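Local coordinates for arginine decarboxylase, A207R protein (PDB 2NVA) that decarboxylates arginine to agmatine with the help of pyridoxal 5'-phosphate, using a fold related to eukaryotic ornithine decarboxylase, at residues A[199-203]-A[204-208]; A[307-310]-A[311-314]; A[48-52]-A[53-57]; A[234-237]-A[238-241]; A[99-102]-A[103-107]. All blocks are in the same frame, centred on the assembly; numbering follows the deposited sequence.

How the interactions relate
All five contacts are local and follow one another along the chain, none nesting in or crossing another. Interaction 3 comes first, turning the chain from strand 41-46 of the TIM barrel into helix 53-61 just after the cofactor-binding K48. Interaction 5 ends helix 96-105 ahead of strand 109-112, and interaction 1 ends helix 184-204 ahead of strand 210-212; both do so with a glycine. Interaction 4 forms the last turns of helix 229-241, its nearest atoms about 7 Å from those of interaction 1. Interaction 2 closes a beta turn before strand 314-320, in the other sheet, its centre about 65 Å from that of interaction 1.

Interaction 1 of 5, residues A[199-203]-A[204-208]; sequences NEAIS and VGHKP
A201 O takes two backbone donors where helix 184-204 ends: H206 N at 2.9 Å and, more weakly, G205 N at 3.1 Å. G205 N also makes a weak bond to I202 O. Together with the H206 bond this forms a Schellman motif, with G205 as its C-prime residue. The positive phi of G205, 120°, suits glycine, since a CB here would be jammed against the carbonyl oxygen of V204. Just before it, V204 N still bonds E200 O as in a regular helix turn.

A water donates to both I202 O (2.9 Å) and H206 O (2.7 Å), bridging the last turn and the departing chain. The CA of I202 also points its hydrogen almost straight at H206 O.

Beyond the cap the chain folds back over the helix. The proline ring of P208 presents CD to I202 CG1 at 3.7 Å, the two side chains crossing at about a right angle, while its CG rests on the small CB of A201 at 4.0 Å. With H206 CG anti to the carbonyl carbon (chi1 -62°), NE2 can bond L160 O of helix 156-165 while A201 O lies at the ring edge, near its plane. The polar ends of E200 and S203 both reach R157 of that helix. Backbone bonds and water thus satisfy the carbonyls of A201 and I202, while P208 packs on their side chains.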
loop_
_atom_site.group_PDB
_atom_site.type_symbol
_atom_site.label_atom_id
_atom_site.label_comp_id
_atom_site.label_asym_id
_atom_site.label_seq_id
_atom_site.Cartn_x
_atom_site.Cartn_y
_atom_site.Cartn_z
ATOM N N ASN A 199 -37.796 -12.842 1.697
ATOM C CA ASN A 199 -38.917 -13.713 2.035
ATOM C C ASN A 199 -38.689 -14.562 3.291
ATOM O O ASN A 199 -39.648 -14.858 4.012
ATOM C CB ASN A 199 -39.333 -14.583 0.834
ATOM C CG ASN A 199 -39.967 -13.765 -0.300
ATOM O OD1 ASN A 199 -40.427 -12.626 -0.101
ATOM N ND2 ASN A 199 -39.987 -14.341 -1.488
ATOM N N GLU A 200 -37.437 -14.949 3.544
ATOM C CA GLU A 200 -37.069 -15.634 4.782
ATOM C C GLU A 200 -37.207 -14.700 5.983
ATOM O O GLU A 200 -37.694 -15.113 7.039
ATOM C CB GLU A 200 -35.632 -16.149 4.726
ATOM C CG GLU A 200 -35.438 -17.329 3.819
ATOM C CD GLU A 200 -35.774 -18.657 4.477
ATOM O OE1 GLU A 200 -35.215 -19.679 4.007
ATOM O OE2 GLU A 200 -36.572 -18.711 5.443
ATOM N N ALA A 201 -36.794 -13.444 5.799
ATOM C CA ALA A 201 -36.889 -12.436 6.852
ATOM C C ALA A 201 -38.341 -12.176 7.249
ATOM O O ALA A 201 -38.659 -12.080 8.441
ATOM C CB ALA A 201 -36.187 -11.127 6.434
ATOM N N ILE A 202 -39.217 -12.079 6.251
ATOM C CA ILE A 202 -40.653 -11.923 6.503
ATOM C C ILE A 202 -41.185 -13.153 7.268
ATOM O O ILE A 202 -41.963 -13.014 8.228
ATOM C CB ILE A 202 -41.435 -11.669 5.188
ATOM C CG1 ILE A 202 -41.089 -10.280 4.638
ATOM C CG2 ILE A 202 -42.961 -11.782 5.405
ATOM C CD1 ILE A 202 -41.445 -10.074 3.180
ATOM N N SER A 203 -40.743 -14.341 6.852
ATOM C CA SER A 203 -41.144 -15.601 7.467
ATOM C C SER A 203 -40.776 -15.665 8.957
ATOM O O SER A 203 -41.547 -16.160 9.777
ATOM C CB SER A 203 -40.540 -16.792 6.709
ATOM O OG SER A 203 -40.975 -18.018 7.292
ATOM N N VAL A 204 -39.598 -15.145 9.284
ATOM C CA VAL A 204 -39.086 -15.085 10.653
ATOM C C VAL A 204 -39.858 -14.062 11.504
ATOM O O VAL A 204 -39.973 -14.227 12.725
ATOM C CB VAL A 204 -37.541 -14.825 10.632
ATOM C CG1 VAL A 204 -36.999 -14.402 11.987
ATOM C CG2 VAL A 204 -36.814 -16.062 10.130
ATOM N N GLY A 205 -40.416 -13.035 10.860
ATOM C CA GLY A 205 -41.189 -12.008 11.571
ATOM C C GLY A 205 -40.648 -10.588 11.441
ATOM O O GLY A 205 -41.149 -9.668 12.082
ATOM N N HIS A 206 -39.614 -10.413 10.624
ATOM C CA HIS A 206 -39.094 -9.088 10.304
ATOM C C HIS A 206 -39.995 -8.442 9.273
ATOM O O HIS A 206 -40.770 -9.128 8.606
ATOM C CB HIS A 206 -37.651 -9.180 9.771
ATOM C CG HIS A 206 -36.690 -9.740 10.771
ATOM N ND1 HIS A 206 -36.277 -9.030 11.877
ATOM C CD2 HIS A 206 -36.084 -10.948 10.852
ATOM C CE1 HIS A 206 -35.446 -9.770 12.589
ATOM N NE2 HIS A 206 -35.318 -10.941 11.993
ATOM N N LYS A 207 -39.874 -7.123 9.149
ATOM C CA LYS A 207 -40.636 -6.330 8.183
ATOM C C LYS A 207 -39.652 -5.551 7.310
ATOM O O LYS A 207 -39.578 -4.323 7.396
ATOM C CB LYS A 207 -41.627 -5.406 8.904
ATOM C CG LYS A 207 -42.693 -6.205 9.671
ATOM C CD LYS A 207 -43.761 -5.331 10.343
ATOM C CE LYS A 207 -43.310 -4.834 11.719
ATOM N NZ LYS A 207 -44.532 -4.449 12.585
ATOM N N PRO A 208 -38.892 -6.272 6.461
ATOM C CA PRO A 208 -37.847 -5.601 5.685
ATOM C C PRO A 208 -38.434 -4.762 4.548
ATOM O O PRO A 208 -39.535 -5.054 4.055
ATOM C CB PRO A 208 -37.034 -6.768 5.113
ATOM C CG PRO A 208 -38.008 -7.887 4.997
ATOM C CD PRO A 208 -38.953 -7.716 6.166
HETATM O O HOH W 1 -43.063 -10.458 9.013
#

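Interaction 2 of 5, residues A[307-310]-A[311-314]; sequences DVPD and DEEY
The flat carboxylate of E312 has V308 CG1 nearly straight over one face, 4.1 Å from E312 CD, while P309 CD comes in nearer its edge, 3.6 Å from E312 OE1. A second carboxylate, that of D311, meets the same pyrrolidine ring through one oxygen, with OD1 of D311 3.5 Å from CB of P309; CG of this proline lies 3.8 Å from each of D311 OD1 and E312 OE1. Both acidic side chains slant across the ring rather than running along it.

E312 gets there by a bend. Its CG stands anti to the backbone N (chi1 177°), and a turn at chi2 of 80° then folds the carboxylate back beside V308 and P309, the residues leading into the turn. The aliphatic part of the chain packs as it goes: CG of E312 is 3.8 Å from CB of V308, and the two side chains cross at about a right angle. A branched valine offers methyls on which such a folded chain can rest.

The backbone itself is a type I beta turn from P309 to E312, closed by E312 N donating to P309 O at 3.0 Å, with the donor well above the carbonyl plane. Proline, its phi held by the ring, stiffens the chain entering the turn, and aspartates D310 and D311 suit the solvent-facing corner. V308 and E312 also lean on P337 of strand 331-337. The chemistry is that of a surface turn: one backbone bond closes it, the glutamate's methylenes supply its apolar packing, and its acidic groups together probably give it a negative potential.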
loop_
_atom_site.group_PDB
_atom_site.type_symbol
_atom_site.label_atom_id
_atom_site.label_comp_id
_atom_site.label_asym_id
_atom_site.label_seq_id
_atom_site.Cartn_x
_atom_site.Cartn_y
_atom_site.Cartn_z
ATOM N N ASP A 307 3.195 18.366 -27.244
ATOM C CA ASP A 307 2.654 18.047 -28.574
ATOM C C ASP A 307 3.727 17.394 -29.458
ATOM O O ASP A 307 4.876 17.862 -29.520
ATOM C CB ASP A 307 2.121 19.317 -29.254
ATOM C CG ASP A 307 1.306 19.018 -30.504
ATOM O OD1 ASP A 307 0.933 17.846 -30.730
ATOM O OD2 ASP A 307 1.017 19.962 -31.270
ATOM N N VAL A 308 3.354 16.301 -30.121
ATOM C CA VAL A 308 4.238 15.650 -31.081
ATOM C C VAL A 308 3.538 15.599 -32.434
ATOM O O VAL A 308 2.304 15.553 -32.473
ATOM C CB VAL A 308 4.659 14.221 -30.632
ATOM C CG1 VAL A 308 5.447 14.281 -29.315
ATOM C CG2 VAL A 308 3.451 13.296 -30.507
ATOM N N PRO A 309 4.313 15.622 -33.540
ATOM C CA PRO A 309 3.690 15.462 -34.858
ATOM C C PRO A 309 3.001 14.114 -35.018
ATOM O O PRO A 309 3.316 13.158 -34.300
ATOM C CB PRO A 309 4.851 15.599 -35.846
ATOM C CG PRO A 309 6.110 15.481 -35.045
ATOM C CD PRO A 309 5.765 15.857 -33.627
ATOM N N ASP A 310 2.048 14.070 -35.947
ATOM C CA ASP A 310 1.265 12.871 -36.257
ATOM C C ASP A 310 2.143 11.685 -36.620
ATOM O O ASP A 310 1.775 10.531 -36.383
ATOM C CB ASP A 310 0.342 13.154 -37.454
ATOM C CG ASP A 310 -0.937 13.877 -37.064
ATOM O OD1 ASP A 310 -1.300 13.892 -35.862
ATOM O OD2 ASP A 310 -1.604 14.429 -37.978
ATOM N N ASP A 311 3.294 11.964 -37.211
ATOM C CA ASP A 311 4.159 10.895 -37.693
ATOM C C ASP A 311 5.272 10.537 -36.704
ATOM O O ASP A 311 6.212 9.815 -37.077
ATOM C CB ASP A 311 4.746 11.265 -39.056
ATOM C CG ASP A 311 5.742 12.421 -38.994
ATOM O OD1 ASP A 311 5.994 13.005 -37.912
ATOM O OD2 ASP A 311 6.300 12.758 -40.049
ATOM N N GLU A 312 5.197 11.086 -35.488
ATOM C CA GLU A 312 6.197 10.823 -34.430
ATOM C C GLU A 312 6.398 9.304 -34.282
ATOM O O GLU A 312 5.435 8.534 -34.302
ATOM C CB GLU A 312 5.739 11.463 -33.102
ATOM C CG GLU A 312 6.643 11.220 -31.861
ATOM C CD GLU A 312 7.862 12.143 -31.816
ATOM O OE1 GLU A 312 7.856 13.213 -32.486
ATOM O OE2 GLU A 312 8.825 11.791 -31.101
ATOM N N GLU A 313 7.654 8.886 -34.161
ATOM C CA GLU A 313 7.974 7.458 -34.030
ATOM C C GLU A 313 7.664 7.016 -32.592
ATOM O O GLU A 313 8.098 7.672 -31.654
ATOM C CB GLU A 313 9.466 7.249 -34.328
ATOM C CG GLU A 313 9.975 5.816 -34.092
ATOM C CD GLU A 313 11.485 5.733 -33.922
ATOM O OE1 GLU A 313 12.176 6.779 -33.886
ATOM O OE2 GLU A 313 12.010 4.601 -33.832
ATOM N N TYR A 314 6.915 5.924 -32.416
ATOM C CA TYR A 314 6.703 5.380 -31.064
ATOM C C TYR A 314 7.802 4.376 -30.774
ATOM O O TYR A 314 8.245 3.670 -31.680
ATOM C CB TYR A 314 5.336 4.700 -30.943
ATOM C CG TYR A 314 4.162 5.632 -30.699
ATOM C CD1 TYR A 314 4.086 6.881 -31.317
ATOM C CD2 TYR A 314 3.120 5.254 -29.854
ATOM C CE1 TYR A 314 2.983 7.737 -31.108
ATOM C CE2 TYR A 314 2.021 6.096 -29.627
ATOM C CZ TYR A 314 1.963 7.334 -30.249
ATOM O OH TYR A 314 0.861 8.142 -30.014
#

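Interaction 3 of 5, residues A[48-52]-A[53-57]; sequences KCNND and EVLLK
Hydrogen bonds from D52 to the first turn of the following helix dominate this contact. As N-cap residue, D52 accepts from L55 N through OD1 at 3.0 Å, using the anti lone pair of that oxygen, while its backbone O accepts from L56 N, also at 3.0 Å and nearly along the C=O axis. With CG anti to the backbone N (chi1 177°), the carboxylate swings over the helix start, where a negative group would probably be stabilised by the helix dipole. Aspartate suits the place because its short side chain can reach forward to a backbone N-H of the first turn. Its oxygens have further partners: OD1 bonds Y261 OH and OD2 bonds Y371 OH.

A second polar element precedes the cap. N50 OD1 accepts from D52 N at 3.0 Å, an Asx turn that probably helps set the backbone entering the N-cap. The same amide is held by N355 at OD1 and by G351 O at ND2, so both of its ends are occupied.

Van der Waals contacts make up the rest. L55 sends CD2 against CB of N50 at 3.7 Å, and L56 rests CD1 against the N51 carbonyl, 3.6 Å from N51 O; both leucines also touch Y45.

The turn therefore joins the C-terminal end of strand 41-46 to helix 53-61, in the beta-alpha order of the barrel. K48, at its start, touches the bound agmatine adduct of the cofactor and C324 of the second subunit, while L56 and E53 pack on I80 of helix 71-80 and N50 on A258 of helix 255-258.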
loop_
_atom_site.group_PDB
_atom_site.type_symbol
_atom_site.label_atom_id
_atom_site.label_comp_id
_atom_site.label_asym_id
_atom_site.label_seq_id
_atom_site.Cartn_x
_atom_site.Cartn_y
_atom_site.Cartn_z
ATOM N N LYS A 48 -14.766 5.209 0.855
ATOM C CA LYS A 48 -13.463 4.540 0.799
ATOM C C LYS A 48 -12.795 4.622 -0.565
ATOM O O LYS A 48 -11.573 4.529 -0.656
ATOM C CB LYS A 48 -13.604 3.062 1.201
ATOM C CG LYS A 48 -14.587 2.298 0.323
ATOM C CD LYS A 48 -14.680 0.813 0.670
ATOM C CE LYS A 48 -15.687 0.528 1.776
ATOM N NZ LYS A 48 -17.137 0.955 1.468
ATOM N N CYS A 49 -13.591 4.779 -1.615
ATOM C CA CYS A 49 -13.059 4.807 -2.976
ATOM C C CYS A 49 -12.260 6.087 -3.259
ATOM O O CYS A 49 -11.238 6.049 -3.952
ATOM C CB CYS A 49 -14.201 4.651 -3.977
ATOM S SG CYS A 49 -13.688 4.551 -5.712
ATOM N N ASN A 50 -12.741 7.203 -2.701
ATOM C CA ASN A 50 -12.091 8.499 -2.822
ATOM C C ASN A 50 -12.756 9.425 -1.824
ATOM O O ASN A 50 -13.947 9.739 -1.952
ATOM C CB ASN A 50 -12.234 9.062 -4.243
ATOM C CG ASN A 50 -11.371 10.282 -4.473
ATOM O OD1 ASN A 50 -11.045 11.002 -3.536
ATOM N ND2 ASN A 50 -10.978 10.510 -5.730
ATOM N N ASN A 51 -12.000 9.826 -0.812
ATOM C CA ASN A 51 -12.539 10.657 0.270
ATOM C C ASN A 51 -12.170 12.137 0.144
ATOM O O ASN A 51 -12.236 12.874 1.116
ATOM C CB ASN A 51 -12.073 10.116 1.620
ATOM C CG ASN A 51 -10.567 9.920 1.670
ATOM O OD1 ASN A 51 -9.811 10.564 0.938
ATOM N ND2 ASN A 51 -10.122 9.032 2.555
ATOM N N ASP A 52 -11.760 12.550 -1.056
ATOM C CA ASP A 52 -11.487 13.947 -1.356
ATOM C C ASP A 52 -12.636 14.821 -0.842
ATOM O O ASP A 52 -13.797 14.589 -1.170
ATOM C CB ASP A 52 -11.306 14.103 -2.871
ATOM C CG ASP A 52 -11.091 15.541 -3.287
ATOM O OD1 ASP A 52 -12.088 16.208 -3.631
ATOM O OD2 ASP A 52 -9.930 16.002 -3.253
ATOM N N GLU A 53 -12.310 15.829 -0.037
ATOM C CA GLU A 53 -13.369 16.599 0.618
ATOM C C GLU A 53 -14.263 17.416 -0.323
ATOM O O GLU A 53 -15.439 17.656 0.001
ATOM C CB GLU A 53 -12.850 17.419 1.800
ATOM C CG GLU A 53 -11.986 18.592 1.463
ATOM C CD GLU A 53 -11.533 19.337 2.730
ATOM O OE1 GLU A 53 -11.673 20.574 2.788
ATOM O OE2 GLU A 53 -11.034 18.662 3.673
ATOM N N VAL A 54 -13.723 17.821 -1.469
ATOM C CA VAL A 54 -14.540 18.511 -2.483
ATOM C C VAL A 54 -15.512 17.535 -3.148
ATOM O O VAL A 54 -16.667 17.883 -3.411
ATOM C CB VAL A 54 -13.647 19.237 -3.525
ATOM C CG1 VAL A 54 -14.465 19.739 -4.709
ATOM C CG2 VAL A 54 -12.921 20.401 -2.857
ATOM N N LEU A 55 -15.040 16.315 -3.408
ATOM C CA LEU A 55 -15.896 15.267 -3.959
ATOM C C LEU A 55 -17.061 14.974 -3.010
ATOM O O LEU A 55 -18.207 14.876 -3.448
ATOM C CB LEU A 55 -15.094 13.978 -4.196
ATOM C CG LEU A 55 -15.835 12.769 -4.775
ATOM C CD1 LEU A 55 -16.445 13.086 -6.139
ATOM C CD2 LEU A 55 -14.916 11.554 -4.867
ATOM N N LEU A 56 -16.754 14.847 -1.721
ATOM C CA LEU A 56 -17.774 14.525 -0.734
ATOM C C LEU A 56 -18.787 15.665 -0.611
ATOM O O LEU A 56 -19.985 15.413 -0.499
ATOM C CB LEU A 56 -17.143 14.217 0.623
ATOM C CG LEU A 56 -16.199 13.015 0.723
ATOM C CD1 LEU A 56 -15.661 12.898 2.153
ATOM C CD2 LEU A 56 -16.866 11.706 0.289
ATOM N N LYS A 57 -18.307 16.906 -0.636
ATOM C CA LYS A 57 -19.218 18.063 -0.593
ATOM C C LYS A 57 -20.113 18.110 -1.832
ATOM O O LYS A 57 -21.296 18.453 -1.744
ATOM C CB LYS A 57 -18.439 19.373 -0.407
ATOM C CG LYS A 57 -19.286 20.663 -0.392
ATOM C CD LYS A 57 -20.373 20.625 0.684
ATOM C CE LYS A 57 -21.011 22.011 0.854
ATOM N NZ LYS A 57 -22.315 21.947 1.623
#

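Interaction 4 of 5, residues A[234-237]-A[238-241]; sequences INDA and IKDF
I238 N donates to I234 O at 2.9 Å, with the donor in the carbonyl plane, and this is the first of four successive helical bonds. K239 N to N235 O (3.0 Å), D240 N to D236 O (2.9 Å) and F241 N to A237 O (3.0 Å) follow, each with its donor tilted 20 to 30° from that plane. Every backbone N-H of 238-241 is thus satisfied from the turn before.

The side-chain polar groups divide between local and distant partners. K239 bends at chi3 and chi4 so that NZ comes back to D240 OD1 at 3.3 Å, a salt bridge whose hydrogen bond is weak. D236 OD1 lies 4.4 Å from the same NZ, too far for a salt bridge, though the opposite charges should still attract. The stronger partner of D240 is Y188 OH, which bonds OD2, while N235 ND2 donates to L37 O. At the helix end, F241 O receives K195 NZ, which satisfies a carbonyl in the last turn.

Apolar residues face inward. CG2 of I234 lies 4.3 Å from CG1 of I238, and the F241 ring reaches A237 CB with CD2 at 4.4 Å. CB of D240 lies over one face of that ring, offset toward its rim. Small A237 lets helix 184-204 come close: Y188 and I191 both touch it, and Y188 also meets the F241 ring at a steep angle.

This is a regular amphipathic alpha helix, one of the outer helices of the TIM barrel, with charged residues on its exposed side and isoleucine, alanine and phenylalanine against the neighbouring helix.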
loop_
_atom_site.group_PDB
_atom_site.type_symbol
_atom_site.label_atom_id
_atom_site.label_comp_id
_atom_site.label_asym_id
_atom_site.label_seq_id
_atom_site.Cartn_x
_atom_site.Cartn_y
_atom_site.Cartn_z
ATOM N N ILE A 234 -30.084 -4.638 -14.415
ATOM C CA ILE A 234 -30.353 -4.453 -12.985
ATOM C C ILE A 234 -31.798 -3.987 -12.791
ATOM O O ILE A 234 -32.501 -4.518 -11.941
ATOM C CB ILE A 234 -29.355 -3.454 -12.341
ATOM C CG1 ILE A 234 -27.971 -4.110 -12.183
ATOM C CG2 ILE A 234 -29.884 -2.911 -11.008
ATOM C CD1 ILE A 234 -26.829 -3.113 -11.880
ATOM N N ASN A 235 -32.239 -3.018 -13.597
ATOM C CA ASN A 235 -33.632 -2.550 -13.535
ATOM C C ASN A 235 -34.660 -3.621 -13.879
ATOM O O ASN A 235 -35.746 -3.630 -13.298
ATOM C CB ASN A 235 -33.838 -1.295 -14.390
ATOM C CG ASN A 235 -33.080 -0.082 -13.835
ATOM O OD1 ASN A 235 -32.781 -0.024 -12.641
ATOM N ND2 ASN A 235 -32.771 0.880 -14.702
ATOM N N ASP A 236 -34.317 -4.522 -14.805
ATOM C CA ASP A 236 -35.183 -5.677 -15.120
ATOM C C ASP A 236 -35.318 -6.583 -13.909
ATOM O O ASP A 236 -36.403 -7.061 -13.595
ATOM C CB ASP A 236 -34.619 -6.496 -16.287
ATOM C CG ASP A 236 -34.750 -5.795 -17.619
ATOM O OD1 ASP A 236 -35.654 -4.924 -17.767
ATOM O OD2 ASP A 236 -33.958 -6.134 -18.557
ATOM N N ALA A 237 -34.213 -6.809 -13.209
ATOM C CA ALA A 237 -34.232 -7.635 -12.007
ATOM C C ALA A 237 -35.034 -6.976 -10.880
ATOM O O ALA A 237 -35.756 -7.662 -10.159
ATOM C CB ALA A 237 -32.804 -7.963 -11.549
ATOM N N ILE A 238 -34.915 -5.649 -10.747
ATOM C CA ILE A 238 -35.685 -4.892 -9.750
ATOM C C ILE A 238 -37.174 -5.071 -10.049
ATOM O O ILE A 238 -37.963 -5.368 -9.148
ATOM C CB ILE A 238 -35.306 -3.355 -9.697
ATOM C CG1 ILE A 238 -33.828 -3.100 -9.343
ATOM C CG2 ILE A 238 -36.225 -2.583 -8.708
ATOM C CD1 ILE A 238 -33.254 -4.154 -8.372
ATOM N N LYS A 239 -37.544 -4.918 -11.324
ATOM C CA LYS A 239 -38.928 -5.112 -11.759
ATOM C C LYS A 239 -39.444 -6.539 -11.524
ATOM O O LYS A 239 -40.595 -6.725 -11.124
ATOM C CB LYS A 239 -39.074 -4.740 -13.238
ATOM C CG LYS A 239 -40.525 -4.549 -13.693
ATOM C CD LYS A 239 -40.601 -4.216 -15.176
ATOM C CE LYS A 239 -40.754 -5.480 -16.035
ATOM N NZ LYS A 239 -39.477 -6.282 -16.080
ATOM N N ASP A 240 -38.595 -7.538 -11.767
ATOM C CA ASP A 240 -39.015 -8.940 -11.677
ATOM C C ASP A 240 -39.202 -9.397 -10.237
ATOM O O ASP A 240 -40.094 -10.218 -9.957
ATOM C CB ASP A 240 -38.003 -9.864 -12.360
ATOM C CG ASP A 240 -38.031 -9.760 -13.862
ATOM O OD1 ASP A 240 -38.954 -9.102 -14.412
ATOM O OD2 ASP A 240 -37.144 -10.364 -14.505
ATOM N N PHE A 241 -38.372 -8.878 -9.329
ATOM C CA PHE A 241 -38.344 -9.379 -7.947
ATOM C C PHE A 241 -38.767 -8.402 -6.866
ATOM O O PHE A 241 -39.203 -8.823 -5.798
ATOM C CB PHE A 241 -36.964 -9.964 -7.609
ATOM C CG PHE A 241 -36.534 -11.029 -8.563
ATOM C CD1 PHE A 241 -37.150 -12.285 -8.541
ATOM C CD2 PHE A 241 -35.539 -10.775 -9.507
ATOM C CE1 PHE A 241 -36.766 -13.273 -9.433
ATOM C CE2 PHE A 241 -35.141 -11.763 -10.397
ATOM C CZ PHE A 241 -35.763 -13.018 -10.361
#

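Interaction 5 of 5, residues A[99-102]-A[103-107]; sequences LIFA and KDQGV
Helix 96-105 of the TIM barrel ends here in a glycine-terminated cap, from which the chain leads on to strand 109-112. A102 O takes both V107 N (2.8 Å) and G106 N (2.9 Å), the two donors reaching it from opposite faces of its carbonyl plane. G106 has a positive phi, which suits glycine because a CB would be jammed against the carbonyl oxygen of Q105. Before the cap, K103 N, D104 N and Q105 N bond in regular helical fashion to L99 O, I100 O and F101 O.

Beyond the glycine, V107 turns back onto the helix, its CB 3.9 Å from the CB of A102. Alanine, with a single methyl, suits the close approach of V107, and both residues pack on F89 of strand 87-89. V107 O is itself held by H125 NE2.

Elsewhere on the helix, I100 and D104 run side by side, pointing the same way, with CG2 of I100 3.7 Å from D104 OD2. K103 NZ makes a long salt bridge with D104 OD1.

F101 projects with CG anti to the backbone N (chi1 177°), which lays one ring face against Q105, and K75 of helix 71-80 makes a cation-pi contact with it. With Q105 bent at chi2, its amide lies nearly parallel to the ring, the planes 14° apart. Its CG sits over the ring face, 3.7 Å from the F101 ring centroid and 18° off the normal, a CH-pi contact.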
loop_
_atom_site.group_PDB
_atom_site.type_symbol
_atom_site.label_atom_id
_atom_site.label_comp_id
_atom_site.label_asym_id
_atom_site.label_seq_id
_atom_site.Cartn_x
_atom_site.Cartn_y
_atom_site.Cartn_z
ATOM N N LEU A 99 -19.133 1.268 16.927
ATOM C CA LEU A 99 -20.580 1.100 17.084
ATOM C C LEU A 99 -21.155 2.094 18.082
ATOM O O LEU A 99 -22.206 2.680 17.843
ATOM C CB LEU A 99 -20.923 -0.337 17.505
ATOM C CG LEU A 99 -20.929 -1.324 16.326
ATOM C CD1 LEU A 99 -21.108 -2.758 16.821
ATOM C CD2 LEU A 99 -21.997 -0.978 15.275
ATOM N N ILE A 100 -20.455 2.272 19.199
ATOM C CA ILE A 100 -20.851 3.249 20.227
ATOM C C ILE A 100 -20.845 4.655 19.632
ATOM O O ILE A 100 -21.779 5.427 19.862
ATOM C CB ILE A 100 -19.941 3.174 21.467
ATOM C CG1 ILE A 100 -20.084 1.798 22.133
ATOM C CG2 ILE A 100 -20.277 4.295 22.469
ATOM C CD1 ILE A 100 -18.960 1.464 23.108
ATOM N N PHE A 101 -19.799 4.967 18.868
ATOM C CA PHE A 101 -19.695 6.243 18.162
ATOM C C PHE A 101 -20.845 6.438 17.157
ATOM O O PHE A 101 -21.481 7.502 17.139
ATOM C CB PHE A 101 -18.334 6.355 17.459
ATOM C CG PHE A 101 -18.168 7.620 16.653
ATOM C CD1 PHE A 101 -17.895 8.837 17.286
ATOM C CD2 PHE A 101 -18.282 7.596 15.263
ATOM C CE1 PHE A 101 -17.748 10.016 16.545
ATOM C CE2 PHE A 101 -18.139 8.758 14.512
ATOM C CZ PHE A 101 -17.866 9.974 15.155
ATOM N N ALA A 102 -21.111 5.418 16.333
ATOM C CA ALA A 102 -22.224 5.469 15.381
ATOM C C ALA A 102 -23.560 5.725 16.079
ATOM O O ALA A 102 -24.354 6.557 15.629
ATOM C CB ALA A 102 -22.293 4.175 14.574
ATOM N N LYS A 103 -23.807 4.998 17.168
ATOM C CA LYS A 103 -25.052 5.153 17.927
ATOM C C LYS A 103 -25.176 6.586 18.422
ATOM O O LYS A 103 -26.234 7.206 18.315
ATOM C CB LYS A 103 -25.100 4.159 19.107
ATOM C CG LYS A 103 -26.405 4.195 19.909
ATOM C CD LYS A 103 -26.186 3.749 21.343
ATOM C CE LYS A 103 -25.019 4.544 21.985
ATOM N NZ LYS A 103 -25.191 4.683 23.477
ATOM N N ASP A 104 -24.077 7.104 18.963
ATOM C CA ASP A 104 -24.075 8.447 19.513
ATOM C C ASP A 104 -24.349 9.506 18.456
ATOM O O ASP A 104 -25.139 10.426 18.676
ATOM C CB ASP A 104 -22.760 8.719 20.224
ATOM C CG ASP A 104 -22.678 8.019 21.577
ATOM O OD1 ASP A 104 -23.737 7.783 22.203
ATOM O OD2 ASP A 104 -21.544 7.719 22.033
ATOM N N GLN A 105 -23.705 9.374 17.304
ATOM C CA GLN A 105 -23.842 10.390 16.259
ATOM C C GLN A 105 -25.157 10.299 15.501
ATOM O O GLN A 105 -25.621 11.291 14.948
ATOM C CB GLN A 105 -22.664 10.317 15.284
ATOM C CG GLN A 105 -21.309 10.564 15.943
ATOM C CD GLN A 105 -21.163 11.989 16.426
ATOM O OE1 GLN A 105 -21.359 12.942 15.661
ATOM N NE2 GLN A 105 -20.847 12.155 17.703
ATOM N N GLY A 106 -25.759 9.115 15.456
ATOM C CA GLY A 106 -26.996 8.955 14.686
ATOM C C GLY A 106 -26.858 8.112 13.431
ATOM O O GLY A 106 -27.750 8.103 12.580
ATOM N N VAL A 107 -25.745 7.400 13.303
ATOM C CA VAL A 107 -25.607 6.409 12.236
ATOM C C VAL A 107 -26.220 5.112 12.732
ATOM O O VAL A 107 -25.615 4.413 13.549
ATOM C CB VAL A 107 -24.114 6.208 11.805
ATOM C CG1 VAL A 107 -24.002 5.139 10.707
ATOM C CG2 VAL A 107 -23.546 7.529 11.338
#